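Local atomic coordinates of Exo-beta-1,3-glucanase (Streptomyces sp. SirexAA-E, PDB entry 4PEY), a protein that hydrolyses laminarin and laminarioligosaccharides as a secreted exo-beta-1,3-glucanase, removing glucose units successively from the non-reducing ends and yielding glucose and laminaribiose. Residues Lys44-Gln49 against Ala97-Gly102; Ala104-Trp109 against Ala404-Gly409; Val128-Pro133 against Phe434-Asn439. The protein carries 1 engineered substitution. All blocks are in the same frame, centred on the assembly; numbering follows the deposited sequence. Where two conformers were deposited one is given.

Interaction 1 of 3, residues Lys44-Gln49 against Ala97-Gly102; sequences KQESNQ and AGWFDG. With BGC (beta-D-glucopyranose), chain C.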
loop_
_atom_site.group_PDB
_atom_site.type_symbol
_atom_site.label_atom_id
_atom_site.label_comp_id
_atom_site.label_asym_id
_atom_site.label_seq_id
_atom_site.Cartn_x
_atom_site.Cartn_y
_atom_site.Cartn_z
ATOM N N LYS A 44 -0.814 2.802 23.972
ATOM C CA LYS A 44 -0.239 4.055 23.498
ATOM C C LYS A 44 -0.587 4.355 22.041
ATOM O O LYS A 44 -0.725 5.521 21.671
ATOM C CB LYS A 44 1.285 4.042 23.665
ATOM C CG LYS A 44 1.741 4.129 25.109
ATOM C CD LYS A 44 3.259 4.162 25.215
ATOM C CE LYS A 44 3.892 2.877 24.701
ATOM N NZ LYS A 44 5.362 2.836 24.975
ATOM N N GLN A 45 -0.739 3.313 21.221
ATOM C CA GLN A 45 -0.869 3.499 19.770
ATOM C C GLN A 45 -2.289 3.367 19.227
ATOM O O GLN A 45 -2.547 3.744 18.084
ATOM C CB GLN A 45 0.029 2.506 19.026
ATOM C CG GLN A 45 1.513 2.791 19.206
ATOM C CD GLN A 45 1.847 4.239 18.898
ATOM O OE1 GLN A 45 2.070 5.053 19.798
ATOM N NE2 GLN A 45 1.854 4.576 17.623
ATOM N N GLU A 46 -3.198 2.840 20.047
ATOM C CA GLU A 46 -4.569 2.560 19.618
ATOM C C GLU A 46 -5.246 3.721 18.876
ATOM O O GLU A 46 -5.791 3.533 17.785
ATOM C CB GLU A 46 -5.423 2.169 20.830
ATOM C CG GLU A 46 -6.874 1.884 20.487
ATOM C CD GLU A 46 -7.674 1.430 21.689
ATOM O OE1 GLU A 46 -7.239 1.676 22.833
ATOM O OE2 GLU A 46 -8.743 0.828 21.495
ATOM N N SER A 47 -5.215 4.915 19.455
ATOM C CA SER A 47 -5.864 6.051 18.807
ATOM C C SER A 47 -4.849 7.116 18.403
ATOM O O SER A 47 -5.211 8.269 18.158
ATOM C CB SER A 47 -6.930 6.659 19.723
ATOM O OG SER A 47 -6.366 7.080 20.949
ATOM N N ASN A 48 -3.582 6.723 18.324
ATOM C CA ASN A 48 -2.502 7.664 18.006
ATOM C C ASN A 48 -2.354 7.854 16.497
ATOM O O ASN A 48 -1.324 7.515 15.916
ATOM C CB ASN A 48 -1.191 7.163 18.623
ATOM C CG ASN A 48 -0.144 8.251 18.761
ATOM O OD1 ASN A 48 -0.377 9.412 18.412
ATOM N ND2 ASN A 48 1.017 7.879 19.286
ATOM N N GLN A 49 -3.390 8.403 15.866
ATOM C CA GLN A 49 -3.475 8.400 14.407
ATOM C C GLN A 49 -2.376 9.239 13.747
ATOM O O GLN A 49 -1.877 8.881 12.669
ATOM C CB GLN A 49 -4.857 8.880 13.935
ATOM C CG GLN A 49 -4.965 8.882 12.411
ATOM C CD GLN A 49 -6.369 9.086 11.861
ATOM O OE1 GLN A 49 -6.573 9.005 10.652
ATOM N NE2 GLN A 49 -7.331 9.361 12.732
ATOM N N ALA A 97 -11.990 -1.944 15.653
ATOM C CA ALA A 97 -12.260 -0.519 15.526
ATOM C C ALA A 97 -12.930 0.100 16.758
ATOM O O ALA A 97 -13.673 1.074 16.640
ATOM C CB ALA A 97 -13.108 -0.273 14.283
ATOM N N GLY A 98 -12.644 -0.444 17.938
ATOM C CA GLY A 98 -13.247 0.053 19.166
ATOM C C GLY A 98 -13.007 1.537 19.409
ATOM O O GLY A 98 -13.900 2.250 19.871
ATOM N N TRP A 99 -11.810 2.012 19.067
ATOM C CA TRP A 99 -11.425 3.389 19.377
ATOM C C TRP A 99 -12.244 4.395 18.569
ATOM O O TRP A 99 -12.359 5.564 18.950
ATOM C CB TRP A 99 -9.931 3.602 19.113
ATOM C CG TRP A 99 -9.593 3.614 17.646
ATOM C CD1 TRP A 99 -9.364 2.527 16.842
ATOM C CD2 TRP A 99 -9.459 4.770 16.805
ATOM N NE1 TRP A 99 -9.090 2.941 15.555
ATOM C CE2 TRP A 99 -9.142 4.310 15.507
ATOM C CE3 TRP A 99 -9.572 6.151 17.027
ATOM C CZ2 TRP A 99 -8.946 5.179 14.430
ATOM C CZ3 TRP A 99 -9.369 7.014 15.958
ATOM C CH2 TRP A 99 -9.062 6.523 14.674
ATOM N N PHE A 100 -12.802 3.937 17.452
ATOM C CA PHE A 100 -13.566 4.796 16.554
ATOM C C PHE A 100 -14.999 4.275 16.473
ATOM O O PHE A 100 -15.664 4.405 15.447
ATOM C CB PHE A 100 -12.903 4.841 15.169
ATOM C CG PHE A 100 -13.216 6.083 14.361
ATOM C CD1 PHE A 100 -13.308 7.327 14.964
ATOM C CD2 PHE A 100 -13.371 6.003 12.984
ATOM C CE1 PHE A 100 -13.581 8.466 14.208
ATOM C CE2 PHE A 100 -13.646 7.134 12.222
ATOM C CZ PHE A 100 -13.746 8.365 12.831
ATOM N N ASP A 101 -15.442 3.662 17.571
ATOM C CA ASP A 101 -16.814 3.189 17.750
ATOM C C ASP A 101 -17.318 2.292 16.621
ATOM O O ASP A 101 -18.459 2.424 16.167
ATOM C CB ASP A 101 -17.754 4.378 17.916
ATOM C CG ASP A 101 -17.430 5.208 19.148
ATOM O OD1 ASP A 101 -16.915 4.644 20.140
ATOM O OD2 ASP A 101 -17.692 6.427 19.123
ATOM N N GLY A 102 -16.465 1.374 16.180
ATOM C CA GLY A 102 -16.864 0.364 15.216
ATOM C C GLY A 102 -16.632 0.737 13.766
ATOM O O GLY A 102 -16.845 -0.084 12.870
HETATM C C2 BGC C . -14.627 -3.358 20.071
HETATM C C3 BGC C . -13.784 -3.814 21.255
HETATM C C4 BGC C . -13.385 -2.637 22.143
HETATM C C5 BGC C . -14.595 -1.772 22.482
HETATM C C6 BGC C . -14.182 -0.542 23.303
HETATM C C1 BGC C . -15.758 -2.431 20.493
HETATM O O1 BGC C . -16.332 -1.898 19.310
HETATM O O2 BGC C . -15.150 -4.497 19.413
HETATM O O3 BGC C . -12.637 -4.463 20.745
HETATM O O4 BGC C . -12.797 -3.125 23.333
HETATM O O5 BGC C . -15.263 -1.369 21.298
HETATM O O6 BGC C . -13.180 0.202 22.628
HETATM O O HOH W 1 -9.514 -0.009 19.139
#

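Interaction 2 of 3, residues Ala104-Trp109 against Ala404-Gly409; sequences ATQNFW and ADHGEG. With BGC (beta-D-glucopyranose), chain B.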
loop_
_atom_site.group_PDB
_atom_site.type_symbol
_atom_site.label_atom_id
_atom_site.label_comp_id
_atom_site.label_asym_id
_atom_site.label_seq_id
_atom_site.Cartn_x
_atom_site.Cartn_y
_atom_site.Cartn_z
ATOM N N ALA A 104 -14.120 1.307 10.948
ATOM C CA ALA A 104 -12.740 0.887 10.664
ATOM C C ALA A 104 -12.042 1.710 9.572
ATOM O O ALA A 104 -10.913 1.382 9.182
ATOM C CB ALA A 104 -12.711 -0.597 10.277
ATOM N N THR A 105 -12.680 2.780 9.095
ATOM C CA THR A 105 -12.147 3.521 7.950
ATOM C C THR A 105 -10.976 4.456 8.264
ATOM O O THR A 105 -10.502 5.160 7.366
ATOM C CB THR A 105 -13.238 4.372 7.239
ATOM O OG1 THR A 105 -13.767 5.358 8.138
ATOM C CG2 THR A 105 -14.354 3.485 6.705
ATOM N N GLN A 106 -10.502 4.473 9.507
ATOM C CA GLN A 106 -9.254 5.185 9.793
ATOM C C GLN A 106 -8.194 4.245 10.386
ATOM O O GLN A 106 -7.220 4.697 10.991
ATOM C CB GLN A 106 -9.517 6.400 10.706
ATOM C CG GLN A 106 -10.415 7.415 9.984
ATOM C CD GLN A 106 -10.682 8.711 10.723
ATOM O OE1 GLN A 106 -10.021 9.047 11.709
ATOM N NE2 GLN A 106 -11.657 9.464 10.223
ATOM N N ASN A 107 -8.365 2.941 10.173
ATOM C CA ASN A 107 -7.394 1.961 10.668
ATOM C C ASN A 107 -6.233 1.805 9.677
ATOM O O ASN A 107 -6.171 0.831 8.906
ATOM C CB ASN A 107 -8.075 0.611 10.942
ATOM C CG ASN A 107 -8.842 0.600 12.268
ATOM O OD1 ASN A 107 -8.799 1.574 13.025
ATOM N ND2 ASN A 107 -9.547 -0.503 12.554
ATOM N N PHE A 108 -5.325 2.782 9.725
ATOM C CA PHE A 108 -4.217 2.936 8.779
ATOM C C PHE A 108 -2.861 2.563 9.369
ATOM O O PHE A 108 -2.718 2.454 10.585
ATOM C CB PHE A 108 -4.077 4.393 8.311
ATOM C CG PHE A 108 -5.344 5.039 7.811
ATOM C CD1 PHE A 108 -6.185 4.393 6.913
ATOM C CD2 PHE A 108 -5.664 6.333 8.215
ATOM C CE1 PHE A 108 -7.336 5.026 6.443
ATOM C CE2 PHE A 108 -6.800 6.977 7.742
ATOM C CZ PHE A 108 -7.640 6.322 6.854
ATOM N N TRP A 109 -1.868 2.446 8.484
ATOM C CA TRP A 109 -0.435 2.485 8.816
ATOM C C TRP A 109 -0.036 1.446 9.860
ATOM O O TRP A 109 0.424 1.780 10.953
ATOM C CB TRP A 109 -0.010 3.903 9.284
ATOM C CG TRP A 109 -0.286 4.988 8.253
ATOM C CD1 TRP A 109 0.135 5.014 6.951
ATOM C CD2 TRP A 109 -1.055 6.188 8.447
ATOM N NE1 TRP A 109 -0.327 6.150 6.322
ATOM C CE2 TRP A 109 -1.062 6.887 7.220
ATOM C CE3 TRP A 109 -1.734 6.744 9.539
ATOM C CZ2 TRP A 109 -1.738 8.095 7.049
ATOM C CZ3 TRP A 109 -2.409 7.941 9.368
ATOM C CH2 TRP A 109 -2.406 8.608 8.132
ATOM N N ALA A 404 -4.478 14.090 2.709
ATOM C CA ALA A 404 -5.309 13.933 3.909
ATOM C C ALA A 404 -6.676 14.610 3.767
ATOM O O ALA A 404 -6.765 15.758 3.328
ATOM C CB ALA A 404 -4.588 14.487 5.143
ATOM N N ASP A 405 -7.726 13.887 4.146
ATOM C CA ASP A 405 -9.090 14.418 4.167
ATOM C C ASP A 405 -9.525 14.832 5.565
ATOM O O ASP A 405 -10.571 15.449 5.737
ATOM C CB ASP A 405 -10.063 13.365 3.658
ATOM C CG ASP A 405 -10.024 12.122 4.512
ATOM O OD1 ASP A 405 -10.878 11.973 5.418
ATOM O OD2 ASP A 405 -9.085 11.323 4.315
ATOM N N HIS A 406 -8.741 14.446 6.567
ATOM C CA HIS A 406 -9.050 14.784 7.953
ATOM C C HIS A 406 -7.745 14.912 8.724
ATOM O O HIS A 406 -6.689 14.523 8.224
ATOM C CB HIS A 406 -9.968 13.730 8.591
ATOM C CG HIS A 406 -9.349 12.371 8.697
ATOM N ND1 HIS A 406 -9.449 11.425 7.696
ATOM C CD2 HIS A 406 -8.631 11.792 9.690
ATOM C CE1 HIS A 406 -8.806 10.330 8.063
ATOM N NE2 HIS A 406 -8.297 10.526 9.268
ATOM N N GLY A 407 -7.818 15.467 9.931
ATOM C CA GLY A 407 -6.634 15.720 10.726
ATOM C C GLY A 407 -6.305 17.199 10.793
ATOM O O GLY A 407 -7.155 18.056 10.529
ATOM N N GLU A 408 -5.058 17.493 11.146
ATOM C CA GLU A 408 -4.572 18.865 11.249
ATOM C C GLU A 408 -3.862 19.289 9.975
ATOM O O GLU A 408 -3.163 18.488 9.350
ATOM C CB GLU A 408 -3.621 19.009 12.440
ATOM C CG GLU A 408 -4.280 18.818 13.794
ATOM C CD GLU A 408 -4.997 20.066 14.274
ATOM O OE1 GLU A 408 -4.790 21.143 13.671
ATOM O OE2 GLU A 408 -5.767 19.974 15.256
ATOM N N GLY A 409 -4.039 20.548 9.590
ATOM C CA GLY A 409 -3.354 21.080 8.424
ATOM C C GLY A 409 -3.987 20.627 7.123
ATOM O O GLY A 409 -3.291 20.395 6.139
HETATM C C2 BGC B . -11.439 7.205 2.651
HETATM C C3 BGC B . -10.176 7.575 3.423
HETATM C C4 BGC B . -10.525 8.547 4.539
HETATM C C5 BGC B . -11.593 7.938 5.432
HETATM C C6 BGC B . -11.938 8.872 6.582
HETATM C C1 BGC B . -12.592 6.821 3.582
HETATM O O2 BGC B . -11.145 6.140 1.758
HETATM O O3 BGC B . -9.246 8.185 2.553
HETATM O O4 BGC B . -9.378 8.874 5.289
HETATM O O5 BGC B . -12.748 7.737 4.650
HETATM O O6 BGC B . -12.639 9.988 6.083
#

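Interaction 3 of 3, residues Val128-Pro133 against Phe434-Asn439; sequences VSQAAP and FVEHFN. With BGC (beta-D-glucopyranose), chain B.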
loop_
_atom_site.group_PDB
_atom_site.type_symbol
_atom_site.label_atom_id
_atom_site.label_comp_id
_atom_site.label_asym_id
_atom_site.label_seq_id
_atom_site.Cartn_x
_atom_site.Cartn_y
_atom_site.Cartn_z
ATOM N N VAL A 128 -8.997 -3.707 8.858
ATOM C CA VAL A 128 -8.168 -2.568 8.504
ATOM C C VAL A 128 -8.734 -1.795 7.330
ATOM O O VAL A 128 -9.592 -2.301 6.589
ATOM C CB VAL A 128 -6.743 -3.023 8.149
ATOM C CG1 VAL A 128 -6.099 -3.697 9.357
ATOM C CG2 VAL A 128 -6.769 -3.978 6.953
ATOM N N SER A 129 -8.261 -0.566 7.152
ATOM C CA SER A 129 -8.463 0.103 5.871
ATOM C C SER A 129 -7.114 0.220 5.167
ATOM O O SER A 129 -6.365 -0.765 5.129
ATOM C CB SER A 129 -9.164 1.444 6.060
ATOM O OG SER A 129 -10.504 1.172 6.460
ATOM N N GLN A 130 -6.793 1.379 4.598
ATOM C CA GLN A 130 -5.619 1.466 3.721
ATOM C C GLN A 130 -4.268 1.455 4.451
ATOM O O GLN A 130 -4.178 1.793 5.640
ATOM C CB GLN A 130 -5.723 2.713 2.833
ATOM C CG GLN A 130 -6.906 2.691 1.855
ATOM C CD GLN A 130 -8.124 3.458 2.371
ATOM O OE1 GLN A 130 -8.267 3.685 3.577
ATOM N NE2 GLN A 130 -8.997 3.875 1.454
ATOM N N ALA A 131 -3.226 1.059 3.713
ATOM C CA ALA A 131 -1.845 0.972 4.203
ATOM C C ALA A 131 -1.732 0.054 5.412
ATOM O O ALA A 131 -1.106 0.404 6.418
ATOM C CB ALA A 131 -1.285 2.363 4.535
ATOM N N ALA A 132 -2.327 -1.129 5.306
ATOM C CA ALA A 132 -2.278 -2.086 6.409
ATOM C C ALA A 132 -2.012 -3.492 5.868
ATOM O O ALA A 132 -2.861 -4.395 5.982
ATOM C CB ALA A 132 -3.576 -2.046 7.207
ATOM N N PRO A 133 -0.831 -3.683 5.264
ATOM C CA PRO A 133 -0.557 -4.935 4.551
ATOM C C PRO A 133 -0.480 -6.180 5.432
ATOM O O PRO A 133 -0.058 -6.139 6.589
ATOM C CB PRO A 133 0.804 -4.667 3.896
ATOM C CG PRO A 133 1.450 -3.653 4.795
ATOM C CD PRO A 133 0.316 -2.754 5.202
ATOM N N PHE A 434 -3.762 2.297 -4.425
ATOM C CA PHE A 434 -4.730 3.077 -3.650
ATOM C C PHE A 434 -4.290 4.536 -3.694
ATOM O O PHE A 434 -3.220 4.858 -3.177
ATOM C CB PHE A 434 -4.785 2.630 -2.179
ATOM C CG PHE A 434 -5.160 1.179 -1.945
ATOM C CD1 PHE A 434 -4.267 0.154 -2.228
ATOM C CD2 PHE A 434 -6.377 0.855 -1.344
ATOM C CE1 PHE A 434 -4.597 -1.169 -1.974
ATOM C CE2 PHE A 434 -6.714 -0.460 -1.065
ATOM C CZ PHE A 434 -5.818 -1.483 -1.379
ATOM N N VAL A 435 -5.077 5.419 -4.304
ATOM C CA VAL A 435 -4.679 6.826 -4.437
ATOM C C VAL A 435 -5.898 7.715 -4.234
ATOM O O VAL A 435 -6.915 7.511 -4.905
ATOM C CB VAL A 435 -4.046 7.128 -5.827
ATOM C CG1 VAL A 435 -3.501 8.560 -5.869
ATOM C CG2 VAL A 435 -2.935 6.133 -6.153
ATOM N N GLU A 436 -5.809 8.689 -3.324
ATOM C CA GLU A 436 -7.006 9.445 -2.905
ATOM C C GLU A 436 -6.833 10.931 -2.627
ATOM O O GLU A 436 -5.841 11.350 -2.018
ATOM C CB GLU A 436 -7.597 8.849 -1.627
ATOM C CG GLU A 436 -7.836 7.353 -1.617
ATOM C CD GLU A 436 -8.526 6.957 -0.342
ATOM O OE1 GLU A 436 -7.845 6.954 0.712
ATOM O OE2 GLU A 436 -9.759 6.716 -0.381
ATOM N N HIS A 437 -7.842 11.694 -3.068
ATOM C CA HIS A 437 -8.174 13.054 -2.624
ATOM C C HIS A 437 -7.354 14.186 -3.254
ATOM O O HIS A 437 -7.422 15.320 -2.779
ATOM C CB HIS A 437 -8.081 13.180 -1.092
ATOM C CG HIS A 437 -8.844 12.133 -0.338
ATOM N ND1 HIS A 437 -10.170 11.835 -0.585
ATOM C CD2 HIS A 437 -8.458 11.314 0.674
ATOM C CE1 HIS A 437 -10.564 10.875 0.233
ATOM N NE2 HIS A 437 -9.543 10.538 1.003
ATOM N N PHE A 438 -6.628 13.912 -4.338
ATOM C CA PHE A 438 -5.795 14.947 -4.957
ATOM C C PHE A 438 -6.631 16.029 -5.646
ATOM O O PHE A 438 -7.779 15.785 -6.047
ATOM C CB PHE A 438 -4.786 14.280 -5.899
ATOM C CG PHE A 438 -3.767 13.514 -5.134
ATOM C CD1 PHE A 438 -2.590 14.127 -4.724
ATOM C CD2 PHE A 438 -4.048 12.229 -4.683
ATOM C CE1 PHE A 438 -1.683 13.450 -3.933
ATOM C CE2 PHE A 438 -3.154 11.552 -3.882
ATOM C CZ PHE A 438 -1.968 12.163 -3.500
ATOM N N ASN A 439 -6.086 17.241 -5.726
ATOM C CA ASN A 439 -6.865 18.356 -6.275
ATOM C C ASN A 439 -7.121 18.192 -7.774
ATOM O O ASN A 439 -8.125 18.694 -8.285
ATOM C CB ASN A 439 -6.178 19.714 -6.018
ATOM C CG ASN A 439 -6.031 20.043 -4.538
ATOM O OD1 ASN A 439 -5.336 19.345 -3.802
ATOM N ND2 ASN A 439 -6.643 21.146 -4.107
HETATM C C2 BGC B . -11.439 7.205 2.651
HETATM C C3 BGC B . -10.176 7.575 3.423
HETATM C C4 BGC B . -10.525 8.547 4.539
HETATM C C5 BGC B . -11.593 7.938 5.432
HETATM C C6 BGC B . -11.938 8.872 6.582
HETATM C C1 BGC B . -12.592 6.821 3.582
HETATM O O2 BGC B . -11.145 6.140 1.758
HETATM O O3 BGC B . -9.246 8.185 2.553
HETATM O O4 BGC B . -9.378 8.874 5.289
HETATM O O5 BGC B . -12.748 7.737 4.650
HETATM O O6 BGC B . -12.639 9.988 6.083
#

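Interaction 1 of 3, residues Lys44-Gln49 against Ala97-Gly102
Trp99 lies against Glu46 and Ser47, backbone and side chain, and touches the tip of the Gln49 side chain. Its CB packs on Glu46, 3.8 Å from CG, where the extended glutamate chain runs past it in the opposite direction. Chi1 of 71° sets Trp99 CG between its own backbone N and carbonyl carbon, and the ring swings toward the turn formed by Gln45 to Asn48. Over one face, displaced toward the rim, sits Glu46 O, 3.8 Å from CD1; Phe100 CB covers the centre of the opposite face. Further out, CE3 meets Ser47 CB at 3.8 Å. At the far rim CH2 reaches Gln49 NE2, near the ring plane, with the amide turned 78° from the indole; that amide spends its polar atoms on His406 and Gln106. The pyrrole nitrogen NE1 is hydrogen-bonded to Asn107 OD1. A water completes the join, donating to Glu46 OE2 (2.6 Å) and accepting from Trp99 N. With an alanine here, the turn at Gln45 to Asn48 is likely to lose the surface it rests on and Asn107 OD1 its indole donor. Beside this, Gly98 CA lies 3.3 Å from O5 of a bound glucose. The contact thus joins the turn that follows helix 34-45 to the loop between strands 87-94 and 110-113, next to a glycan site away from the catalytic pocket.

Interaction 2 of 3, residues Ala104-Trp109 against Ala404-Gly409
Gln106 and His406 stack where the two parallel beta-helix domains of this family 55 glucanase face each other, and the loops carrying them line the glucose pocket. The Gln106 amide lies over one face of the His406 imidazole, the planes only 16° apart, with CD 3.3 Å from NE2 and the amide nitrogen above the ring centre. Gln106 CG is anti to the carbonyl carbon (chi1 -64°) and the chain runs out extended, which carries the amide across to the histidine. Although Gln106 OE1 is close to His406 NE2, the angle is poor and no hydrogen bond forms; both atoms instead bond to the side-chain amide of Gln49, OE1 to its nitrogen and the imidazole to its oxygen. The nonpolar part is edge to edge: Phe108 CE2 comes 3.9 Å from His406 CE1, each atom near the other's ring plane, while Phe108 CZ is 3.5 Å from the sugar O4.

Hydrogen bonds then tie the imidazole to the substrate-binding carboxylate. His406 ND1 donates to Asp405 OD1 at 2.7 Å and 172°, in the imidazole plane but from above the carboxylate plane. With ND1 held by Asp405 and NE2 by Gln49, the ring's rotation is fixed at both nitrogens. His406 lines the pocket itself, CE1 3.2 Å from the sugar O4, and is also likely to help position Asp405. That carboxylate takes two sugar hydroxyls, one on each oxygen: the glucose O6 donates to Asp405 OD1 at 2.7 Å. On the other branch, Asp405 OD2 accepts from O4, also at 2.7 Å.

Interaction 3 of 3, residues Val128-Pro133 against Phe434-Asn439
Gln130 and Glu436 reach in from facing sides and converge on the same glucose hydroxyl. Gln130 NE2 donates to O2 of the sugar at 3.1 Å, and O2 in turn donates a hydrogen bond to Glu436 OE2 at 2.6 Å. The other carboxylate oxygen, Glu436 OE1, accepts from O3, again at 2.6 Å, and His437 NE2 donates to the same O3 at 2.8 Å. Across the protein contact itself, Gln130 NE2 stands 3.4 Å from Glu436 OE1 at an angle too poor for a hydrogen bond. Behind the amide, Gln130 CG packs on Phe434 CD2 at 3.7 Å; the chain bends at chi2 (97°), which turns the amide toward the sugar.

One shell further out, Gln456 serves both side chains, accepting from Gln130 NE2 and donating to Glu436 OE2, while Trp400 NE1 donates to Glu436 OE1. His437 ND1 is held by the backbone carbonyl of Lys459. Ala458, the engineered replacement of the inferred proton donor, adjoins Glu436.

Each of the two hydroxyls therefore both gives and receives a hydrogen bond here, an arrangement that reads the sugar's equatorial O2 and O3 together and suits a pocket for a terminal glucose.

In the fold
Interactions 2 and 3 are buried and share one glucose, whereas interaction 1 is only partly buried, nearer the surface and beside a different bound sugar. Both deeper contacts bridge the two halves of the chain, each pairing an N-terminal loop with a segment some 300 residues on; interaction 1 stays within the N-terminal half. Loop 97-109 supplies residues to interactions 1 and 2, which are tied by side-chain hydrogen bonds. Interactions 2 and 3 meet through Ala104 O and Ser129 OG. The chemistry changes inward: indole packing with a water bridge, then amide-imidazole stacking beside a carboxylate that grips the sugar, then hydrogen bonds to that sugar from both segments.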